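Long-range contacts in aspartate aminotransferase (Thermotoga maritima, PDB 1O4S), which catalyses the pyridoxal-phosphate-dependent, reversible transfer of the amino group from L-aspartate to 2-oxoglutarate, giving oxaloacetate and L-glutamate: residues B[105-116]-B[268-279]; B[15-23]-B[138-146]. All coordinates share one frame; numbering follows the deposited sequence.

Interaction 1: residues B[105-116]-B[268-279]; sequences VVTNGAKQALFN and VSKIQSHTTSCI. With PLP (pyridoxal-5'-phosphate), chain M.
Gln112 and Gln272 meet at about a right angle, their amide planes 62° apart, in the middle of a buried polar network. Gln272 NE2 donates to Gln112 OE1 (3.0 Å) from above the carbonyl plane, while Asn108 N, in that plane, and Asn108 ND2, tilted from it, also bond this oxygen. Gln112 NE2 points almost straight at Thr276 OG1 (3.0 Å, 172°). Asn116 ND2 reaches Gln272 OE1 (2.8 Å) in the planes of both amides; the bend of Gln272 at chi2 (70°) turns its amide toward helix 109-116. Water 3 joins Gln112 NE2, Asn116 OD1 and Thr275 OG1, and water 1 links Val106 O to Ile279 N. Apolar contacts flank the network: Val105 CG2 lies 3.8 Å from Val268 CG1, Val106 CG1 meets Ile279 CD1 at 3.6 Å, and Ile279 CG2 packs on the backbone between Thr107 and Asn108. On the cofactor side, Ala110 N and Lys111 N bond phosphate oxygens O2P (2.8 Å) and O3P (3.0 Å) of PLP. The three donors on Gln112 OE1 would hold that amide in one orientation and probably help fix the turn from strand to phosphate-binding helix, whose dipole probably helps hold this anion.

Interaction 2: residues B[15-23]-B[138-146]; sequences SRRISEIPI and YIPQIILAG
The backbones come closest where the CA atoms of Ile21 and Pro140 lie 5.3 Å apart, and again at Arg17 and Leu144 (6.5 Å), so the short, weakly bonded helix about 16-19 and the loop after it run along helix 138-144 with chain directions opposed. Ile21 CD1 reaches Leu144 CD2 (3.8 Å), while its CG2 branch, anti to the backbone N (chi1 -74° for CG1), meets the Pro140 ring at CG. Pro22 spans two residues, CG against Ile139 CG2 (4.0 Å) and CD against Pro140 CG. Ile143 CG2 touches both Arg17 O and Glu20 CB, each 3.9 Å away. Arg17 crosses Leu144 at about a right angle, its CG 3.7 Å from CD2, and bends at chi2 and chi3; its NH2 then bonds Ala145 O of the second subunit. An alanine here would take away the methylenes over Leu144 and is likely to leave that carbonyl of the neighbouring subunit without its guanidinium partner. The contact within the chain is thus made mainly by aliphatic groups, which seat the N-terminal segment on the helix, while the guanidinium of Arg17 hydrogen-bonds across the dimer interface.

How the interactions relate
The two contacts lie about 18 Å apart, centre to centre, and their segments alternate along the chain: 15-23, 105-116, 138-146, 268-279. Helices 109-121 and 138-144 join them side by side, with Leu114 against Tyr138 and Gln141, and a weak bond from Gln141 NE2 to Lys111 O. Strand 104-107 leading into interaction 1 is an outer strand of the seven-stranded mixed sheet of the large domain, while helix 138-144 of interaction 2 packs on strand 148-153 at the other edge. Both contribute to the PLP pocket, through Gly109, Ala110, Lys111 and Tyr138. Both also face the second subunit: Ile271 packs on its Ile18, and Thr276 O accepts from its Arg254, a PLP-pocket residue there.

Interaction 1: residues B[105-116]-B[268-279]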
loop_
_atom_site.group_PDB
_atom_site.type_symbol
_atom_site.label_atom_id
_atom_site.label_comp_id
_atom_site.label_asym_id
_atom_site.label_seq_id
_atom_site.Cartn_x
_atom_site.Cartn_y
_atom_site.Cartn_z
ATOM N N VAL B 105 8.672 -5.908 9.788
ATOM C CA VAL B 105 7.369 -5.447 9.346
ATOM C C VAL B 105 7.158 -6.002 7.946
ATOM O O VAL B 105 8.011 -5.868 7.082
ATOM C CB VAL B 105 7.258 -3.892 9.288
ATOM C CG1 VAL B 105 5.852 -3.480 9.049
ATOM C CG2 VAL B 105 7.776 -3.263 10.585
ATOM N N VAL B 106 6.004 -6.589 7.742
ATOM C CA VAL B 106 5.631 -7.190 6.483
ATOM C C VAL B 106 4.858 -6.120 5.717
ATOM O O VAL B 106 3.979 -5.474 6.267
ATOM C CB VAL B 106 4.775 -8.448 6.737
ATOM C CG1 VAL B 106 4.184 -8.982 5.415
ATOM C CG2 VAL B 106 5.623 -9.504 7.464
ATOM N N THR B 107 5.219 -5.951 4.446
ATOM C CA THR B 107 4.766 -4.878 3.589
ATOM C C THR B 107 4.366 -5.372 2.206
ATOM O O THR B 107 4.656 -6.499 1.809
ATOM C CB THR B 107 5.952 -3.877 3.401
ATOM O OG1 THR B 107 7.062 -4.552 2.766
ATOM C CG2 THR B 107 6.529 -3.347 4.767
ATOM N N ASN B 108 3.702 -4.517 1.458
ATOM C CA ASN B 108 3.281 -4.824 0.096
ATOM C C ASN B 108 4.460 -4.675 -0.856
ATOM O O ASN B 108 4.684 -3.612 -1.444
ATOM C CB ASN B 108 2.148 -3.878 -0.339
ATOM C CG ASN B 108 0.829 -4.185 0.337
ATOM O OD1 ASN B 108 0.223 -5.187 0.029
ATOM N ND2 ASN B 108 0.360 -3.298 1.228
ATOM N N GLY B 109 5.137 -5.777 -1.058
ATOM C CA GLY B 109 6.433 -5.820 -1.708
ATOM C C GLY B 109 7.518 -5.127 -0.903
ATOM O O GLY B 109 7.266 -4.420 0.105
ATOM N N ALA B 110 8.752 -5.350 -1.329
ATOM C CA ALA B 110 9.873 -4.512 -0.928
ATOM C C ALA B 110 9.638 -3.022 -1.259
ATOM O O ALA B 110 10.185 -2.149 -0.616
ATOM C CB ALA B 110 11.181 -5.005 -1.615
ATOM N N LYS B 111 8.838 -2.733 -2.276
ATOM C CA LYS B 111 8.588 -1.353 -2.635
ATOM C C LYS B 111 7.968 -0.543 -1.476
ATOM O O LYS B 111 8.406 0.566 -1.202
ATOM C CB LYS B 111 7.755 -1.252 -3.890
ATOM C CG LYS B 111 7.734 0.146 -4.447
ATOM C CD LYS B 111 6.873 0.277 -5.704
ATOM C CE LYS B 111 7.715 0.336 -6.932
ATOM N NZ LYS B 111 7.005 0.894 -8.140
ATOM N N GLN B 112 6.958 -1.086 -0.808
ATOM C CA GLN B 112 6.378 -0.414 0.325
ATOM C C GLN B 112 7.312 -0.465 1.533
ATOM O O GLN B 112 7.296 0.459 2.328
ATOM C CB GLN B 112 4.976 -0.978 0.659
ATOM C CG GLN B 112 4.220 -0.108 1.702
ATOM C CD GLN B 112 2.901 -0.699 2.215
ATOM O OE1 GLN B 112 2.658 -1.913 2.145
ATOM N NE2 GLN B 112 2.045 0.175 2.735
ATOM N N ALA B 113 8.162 -1.482 1.673
ATOM C CA ALA B 113 9.142 -1.453 2.746
ATOM C C ALA B 113 10.049 -0.256 2.567
ATOM O O ALA B 113 10.342 0.451 3.544
ATOM C CB ALA B 113 9.931 -2.697 2.814
ATOM N N LEU B 114 10.471 0.003 1.327
ATOM C CA LEU B 114 11.310 1.151 1.019
ATOM C C LEU B 114 10.566 2.464 1.335
ATOM O O LEU B 114 11.073 3.317 2.018
ATOM C CB LEU B 114 11.758 1.104 -0.451
ATOM C CG LEU B 114 12.790 0.005 -0.829
ATOM C CD1 LEU B 114 12.685 -0.558 -2.292
ATOM C CD2 LEU B 114 14.256 0.518 -0.557
ATOM N N PHE B 115 9.348 2.613 0.834
ATOM C CA PHE B 115 8.594 3.821 1.056
ATOM C C PHE B 115 8.393 4.102 2.553
ATOM O O PHE B 115 8.590 5.236 3.020
ATOM C CB PHE B 115 7.246 3.733 0.350
ATOM C CG PHE B 115 6.397 4.939 0.557
ATOM C CD1 PHE B 115 5.223 4.867 1.281
ATOM C CD2 PHE B 115 6.781 6.167 0.035
ATOM C CE1 PHE B 115 4.439 6.007 1.509
ATOM C CE2 PHE B 115 5.998 7.308 0.276
ATOM C CZ PHE B 115 4.817 7.208 0.998
ATOM N N ASN B 116 8.016 3.062 3.287
ATOM C CA ASN B 116 7.837 3.152 4.741
ATOM C C ASN B 116 9.106 3.584 5.476
ATOM O O ASN B 116 9.012 4.346 6.429
ATOM C CB ASN B 116 7.355 1.840 5.362
ATOM C CG ASN B 116 5.926 1.466 4.993
ATOM O OD1 ASN B 116 5.156 2.247 4.416
ATOM N ND2 ASN B 116 5.565 0.246 5.359
ATOM N N VAL B 268 7.933 2.204 11.444
ATOM C CA VAL B 268 7.546 1.677 10.143
ATOM C C VAL B 268 6.182 1.021 10.201
ATOM O O VAL B 268 5.378 1.189 9.288
ATOM C CB VAL B 268 8.646 0.752 9.572
ATOM C CG1 VAL B 268 8.110 -0.140 8.472
ATOM C CG2 VAL B 268 9.834 1.574 9.101
ATOM N N SER B 269 5.880 0.376 11.319
ATOM C CA SER B 269 4.626 -0.311 11.549
ATOM C C SER B 269 3.439 0.670 11.648
ATOM O O SER B 269 2.337 0.386 11.194
ATOM C CB SER B 269 4.782 -1.274 12.762
ATOM O OG SER B 269 5.872 -2.081 12.375
ATOM N N LYS B 270 3.685 1.837 12.222
ATOM C CA LYS B 270 2.713 2.909 12.250
ATOM C C LYS B 270 2.402 3.403 10.844
ATOM O O LYS B 270 1.266 3.529 10.523
ATOM C CB LYS B 270 3.206 4.066 13.124
ATOM C CG LYS B 270 3.208 3.747 14.597
ATOM C CD LYS B 270 3.809 4.912 15.395
ATOM C CE LYS B 270 4.003 4.542 16.866
ATOM N NZ LYS B 270 5.143 5.291 17.494
ATOM N N ILE B 271 3.414 3.631 10.011
ATOM C CA ILE B 271 3.190 3.997 8.618
ATOM C C ILE B 271 2.302 2.933 7.926
ATOM O O ILE B 271 1.321 3.271 7.272
ATOM C CB ILE B 271 4.518 4.157 7.799
ATOM C CG1 ILE B 271 5.537 5.111 8.459
ATOM C CG2 ILE B 271 4.199 4.684 6.376
ATOM C CD1 ILE B 271 5.020 6.482 8.652
ATOM N N GLN B 272 2.686 1.661 8.069
ATOM C CA GLN B 272 2.025 0.535 7.406
ATOM C C GLN B 272 0.582 0.521 7.809
ATOM O O GLN B 272 -0.314 0.411 6.980
ATOM C CB GLN B 272 2.702 -0.804 7.788
ATOM C CG GLN B 272 2.142 -2.065 7.075
ATOM C CD GLN B 272 2.469 -2.130 5.605
ATOM O OE1 GLN B 272 3.478 -1.614 5.174
ATOM N NE2 GLN B 272 1.640 -2.812 4.848
ATOM N N SER B 273 0.369 0.707 9.104
ATOM C CA SER B 273 -0.941 0.587 9.684
ATOM C C SER B 273 -1.920 1.661 9.155
ATOM O O SER B 273 -3.097 1.362 8.874
ATOM C CB SER B 273 -0.832 0.681 11.208
ATOM O OG SER B 273 -2.099 0.693 11.778
ATOM N N HIS B 274 -1.452 2.904 9.040
ATOM C CA HIS B 274 -2.341 3.985 8.677
ATOM C C HIS B 274 -2.496 4.160 7.171
ATOM O O HIS B 274 -3.440 4.819 6.740
ATOM C CB HIS B 274 -1.876 5.282 9.324
ATOM C CG HIS B 274 -1.929 5.245 10.815
ATOM N ND1 HIS B 274 -3.101 5.010 11.498
ATOM C CD2 HIS B 274 -0.962 5.388 11.751
ATOM C CE1 HIS B 274 -2.857 5.006 12.796
ATOM N NE2 HIS B 274 -1.562 5.214 12.973
ATOM N N THR B 275 -1.577 3.585 6.394
ATOM C CA THR B 275 -1.574 3.784 4.947
ATOM C C THR B 275 -2.362 2.707 4.195
ATOM O O THR B 275 -3.272 3.036 3.462
ATOM C CB THR B 275 -0.149 3.922 4.363
ATOM O OG1 THR B 275 0.669 2.808 4.734
ATOM C CG2 THR B 275 0.557 5.193 4.910
ATOM N N THR B 276 -1.978 1.445 4.354
ATOM C CA THR B 276 -2.633 0.302 3.724
ATOM C C THR B 276 -3.199 -0.674 4.733
ATOM O O THR B 276 -3.928 -1.588 4.356
ATOM C CB THR B 276 -1.644 -0.525 2.851
ATOM O OG1 THR B 276 -0.532 -0.979 3.652
ATOM C CG2 THR B 276 -1.052 0.293 1.780
ATOM N N SER B 277 -2.823 -0.499 5.993
ATOM C CA SER B 277 -2.987 -1.517 7.008
ATOM C C SER B 277 -2.225 -2.800 6.619
ATOM O O SER B 277 -1.287 -2.771 5.790
ATOM C CB SER B 277 -4.457 -1.817 7.236
ATOM O OG SER B 277 -4.584 -2.272 8.556
ATOM N N CYS B 278 -2.623 -3.912 7.208
ATOM C CA CYS B 278 -2.079 -5.214 6.909
ATOM C C CYS B 278 -2.157 -5.540 5.414
ATOM O O CYS B 278 -3.014 -5.059 4.684
ATOM C CB CYS B 278 -2.833 -6.292 7.708
ATOM S SG CYS B 278 -4.629 -6.318 7.456
ATOM N N ILE B 279 -1.254 -6.383 4.962
ATOM C CA ILE B 279 -1.285 -6.866 3.574
ATOM C C ILE B 279 -2.259 -8.029 3.457
ATOM O O ILE B 279 -2.655 -8.654 4.424
ATOM C CB ILE B 279 0.124 -7.217 3.022
ATOM C CG1 ILE B 279 0.634 -8.583 3.495
ATOM C CG2 ILE B 279 1.136 -6.131 3.380
ATOM C CD1 ILE B 279 1.858 -9.120 2.707
HETATM N N1 PLP M . 14.196 -3.038 -5.592
HETATM C C2 PLP M . 14.604 -3.321 -6.881
HETATM C C2A PLP M . 15.880 -2.662 -7.317
HETATM C C3 PLP M . 13.840 -4.144 -7.723
HETATM O O3 PLP M . 14.224 -4.391 -8.860
HETATM C C4 PLP M . 12.666 -4.744 -7.240
HETATM C C4A PLP M . 11.838 -5.672 -8.156
HETATM C C5 PLP M . 12.302 -4.441 -5.904
HETATM C C6 PLP M . 13.071 -3.590 -5.114
HETATM C C5A PLP M . 11.085 -4.970 -5.176
HETATM O O4P PLP M . 9.793 -5.079 -5.748
HETATM P P PLP M . 8.564 -5.728 -4.953
HETATM O O1P PLP M . 7.882 -6.454 -6.053
HETATM O O2P PLP M . 9.060 -6.580 -3.860
HETATM O O3P PLP M . 7.857 -4.495 -4.548
HETATM O O HOH W 1 1.292 -6.269 6.956
HETATM O O HOH W 2 -2.391 -3.763 2.228
HETATM O O HOH W 3 2.991 2.965 3.178
#

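Interaction 2: residues B[15-23]-B[138-146]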
loop_
_atom_site.group_PDB
_atom_site.type_symbol
_atom_site.label_atom_id
_atom_site.label_comp_id
_atom_site.label_asym_id
_atom_site.label_seq_id
_atom_site.Cartn_x
_atom_site.Cartn_y
_atom_site.Cartn_z
ATOM N N SER B 15 -1.146 18.245 -5.674
ATOM C CA SER B 15 0.022 18.671 -4.917
ATOM C C SER B 15 1.246 18.853 -5.819
ATOM O O SER B 15 1.434 18.126 -6.792
ATOM C CB SER B 15 0.339 17.729 -3.768
ATOM O OG SER B 15 0.926 16.574 -4.201
ATOM N N ARG B 16 2.051 19.846 -5.487
ATOM C CA ARG B 16 3.286 20.135 -6.208
ATOM C C ARG B 16 4.263 18.977 -6.210
ATOM O O ARG B 16 4.989 18.824 -7.165
ATOM C CB ARG B 16 4.000 21.368 -5.617
ATOM C CG ARG B 16 3.246 22.651 -5.721
ATOM C CD ARG B 16 4.080 23.871 -5.246
ATOM N NE ARG B 16 4.420 23.769 -3.816
ATOM C CZ ARG B 16 3.718 24.321 -2.812
ATOM N NH1 ARG B 16 4.110 24.136 -1.551
ATOM N NH2 ARG B 16 2.630 25.045 -3.063
ATOM N N ARG B 17 4.281 18.156 -5.164
ATOM C CA ARG B 17 5.218 17.023 -5.091
ATOM C C ARG B 17 5.046 16.025 -6.253
ATOM O O ARG B 17 5.986 15.331 -6.587
ATOM C CB ARG B 17 5.100 16.296 -3.737
ATOM C CG ARG B 17 4.172 15.062 -3.725
ATOM C CD ARG B 17 3.082 15.030 -2.663
ATOM N NE ARG B 17 3.573 14.861 -1.306
ATOM C CZ ARG B 17 2.842 15.013 -0.186
ATOM N NH1 ARG B 17 1.554 15.339 -0.213
ATOM N NH2 ARG B 17 3.425 14.795 0.997
ATOM N N ILE B 18 3.847 15.936 -6.840
ATOM C CA ILE B 18 3.566 15.013 -7.949
ATOM C C ILE B 18 4.362 15.438 -9.190
ATOM O O ILE B 18 4.808 14.589 -9.958
ATOM C CB ILE B 18 2.047 15.018 -8.317
ATOM C CG1 ILE B 18 1.149 14.545 -7.174
ATOM C CG2 ILE B 18 1.789 14.171 -9.585
ATOM C CD1 ILE B 18 1.229 13.126 -6.900
ATOM N N SER B 19 4.443 16.761 -9.402
ATOM C CA SER B 19 5.271 17.373 -10.439
ATOM C C SER B 19 6.721 17.080 -10.223
ATOM O O SER B 19 7.447 16.779 -11.173
ATOM C CB SER B 19 5.152 18.898 -10.407
ATOM O OG SER B 19 4.106 19.295 -11.235
ATOM N N GLU B 20 7.144 17.200 -8.967
ATOM C CA GLU B 20 8.540 16.969 -8.579
ATOM C C GLU B 20 9.021 15.551 -8.864
ATOM O O GLU B 20 10.221 15.317 -8.842
ATOM C CB GLU B 20 8.768 17.331 -7.091
ATOM C CG GLU B 20 8.760 18.842 -6.834
ATOM C CD GLU B 20 8.490 19.250 -5.382
ATOM O OE1 GLU B 20 8.223 20.462 -5.178
ATOM O OE2 GLU B 20 8.542 18.405 -4.448
ATOM N N ILE B 21 8.102 14.614 -9.128
ATOM C CA ILE B 21 8.481 13.240 -9.448
ATOM C C ILE B 21 9.001 13.192 -10.874
ATOM O O ILE B 21 8.333 13.676 -11.774
ATOM C CB ILE B 21 7.290 12.268 -9.311
ATOM C CG1 ILE B 21 6.980 12.017 -7.840
ATOM C CG2 ILE B 21 7.616 10.922 -9.976
ATOM C CD1 ILE B 21 5.665 11.324 -7.625
ATOM N N PRO B 22 10.165 12.581 -11.098
ATOM C CA PRO B 22 10.706 12.503 -12.467
ATOM C C PRO B 22 9.736 11.809 -13.459
ATOM O O PRO B 22 9.000 10.883 -13.087
ATOM C CB PRO B 22 12.034 11.724 -12.305
ATOM C CG PRO B 22 12.028 11.161 -10.920
ATOM C CD PRO B 22 11.051 11.936 -10.106
ATOM N N ILE B 23 9.735 12.297 -14.703
ATOM C CA ILE B 23 8.880 11.752 -15.776
ATOM C C ILE B 23 9.416 10.366 -16.194
ATOM O O ILE B 23 10.635 10.117 -16.189
ATOM C CB ILE B 23 8.785 12.739 -17.046
ATOM C CG1 ILE B 23 8.404 14.176 -16.643
ATOM C CG2 ILE B 23 7.770 12.213 -18.081
ATOM C CD1 ILE B 23 8.575 15.232 -17.782
ATOM N N TYR B 138 13.167 4.690 -6.384
ATOM C CA TYR B 138 13.741 5.215 -5.161
ATOM C C TYR B 138 13.534 6.734 -5.014
ATOM O O TYR B 138 13.155 7.236 -3.934
ATOM C CB TYR B 138 15.244 4.913 -5.119
ATOM C CG TYR B 138 15.661 3.463 -5.002
ATOM C CD1 TYR B 138 14.969 2.561 -4.188
ATOM C CD2 TYR B 138 16.796 3.003 -5.673
ATOM C CE1 TYR B 138 15.401 1.257 -4.061
ATOM C CE2 TYR B 138 17.224 1.710 -5.561
ATOM C CZ TYR B 138 16.544 0.836 -4.742
ATOM O OH TYR B 138 17.000 -0.461 -4.626
ATOM N N ILE B 139 13.837 7.458 -6.084
ATOM C CA ILE B 139 13.813 8.893 -6.059
ATOM C C ILE B 139 12.363 9.387 -5.910
ATOM O O ILE B 139 12.097 10.215 -5.057
ATOM C CB ILE B 139 14.570 9.469 -7.307
ATOM C CG1 ILE B 139 16.081 9.264 -7.079
ATOM C CG2 ILE B 139 14.226 10.950 -7.539
ATOM C CD1 ILE B 139 16.989 9.623 -8.259
ATOM N N PRO B 140 11.435 8.892 -6.723
ATOM C CA PRO B 140 10.022 9.173 -6.483
ATOM C C PRO B 140 9.631 8.996 -5.015
ATOM O O PRO B 140 8.996 9.895 -4.488
ATOM C CB PRO B 140 9.331 8.175 -7.398
ATOM C CG PRO B 140 10.264 8.172 -8.608
ATOM C CD PRO B 140 11.620 8.116 -7.966
ATOM N N GLN B 141 10.074 7.921 -4.367
ATOM C CA GLN B 141 9.687 7.627 -2.976
ATOM C C GLN B 141 10.268 8.638 -2.012
ATOM O O GLN B 141 9.573 9.152 -1.113
ATOM C CB GLN B 141 10.114 6.221 -2.575
ATOM C CG GLN B 141 9.375 5.107 -3.281
ATOM C CD GLN B 141 9.840 3.731 -2.857
ATOM O OE1 GLN B 141 10.963 3.584 -2.386
ATOM N NE2 GLN B 141 8.987 2.727 -3.019
ATOM N N ILE B 142 11.533 8.966 -2.221
ATOM C CA ILE B 142 12.201 9.931 -1.350
ATOM C C ILE B 142 11.545 11.289 -1.514
ATOM O O ILE B 142 11.303 11.957 -0.512
ATOM C CB ILE B 142 13.724 9.998 -1.643
ATOM C CG1 ILE B 142 14.370 8.660 -1.279
ATOM C CG2 ILE B 142 14.362 11.174 -0.911
ATOM C CD1 ILE B 142 15.620 8.359 -2.098
ATOM N N ILE B 143 11.251 11.674 -2.766
ATOM C CA ILE B 143 10.494 12.894 -3.046
ATOM C C ILE B 143 9.139 12.915 -2.321
ATOM O O ILE B 143 8.819 13.878 -1.660
ATOM C CB ILE B 143 10.228 13.109 -4.582
ATOM C CG1 ILE B 143 11.509 13.417 -5.383
ATOM C CG2 ILE B 143 9.235 14.238 -4.778
ATOM C CD1 ILE B 143 12.532 14.111 -4.616
ATOM N N LEU B 144 8.360 11.839 -2.459
ATOM C CA LEU B 144 7.054 11.751 -1.814
ATOM C C LEU B 144 7.140 11.861 -0.302
ATOM O O LEU B 144 6.255 12.435 0.336
ATOM C CB LEU B 144 6.360 10.453 -2.190
ATOM C CG LEU B 144 5.861 10.362 -3.612
ATOM C CD1 LEU B 144 5.280 8.964 -3.748
ATOM C CD2 LEU B 144 4.852 11.445 -3.932
ATOM N N ALA B 145 8.236 11.348 0.264
ATOM C CA ALA B 145 8.495 11.443 1.700
ATOM C C ALA B 145 9.048 12.793 2.177
ATOM O O ALA B 145 9.258 12.960 3.348
ATOM C CB ALA B 145 9.400 10.287 2.160
ATOM N N GLY B 146 9.279 13.754 1.294
ATOM C CA GLY B 146 9.743 15.064 1.694
ATOM C C GLY B 146 11.255 15.229 1.707
ATOM O O GLY B 146 11.754 16.275 2.087
#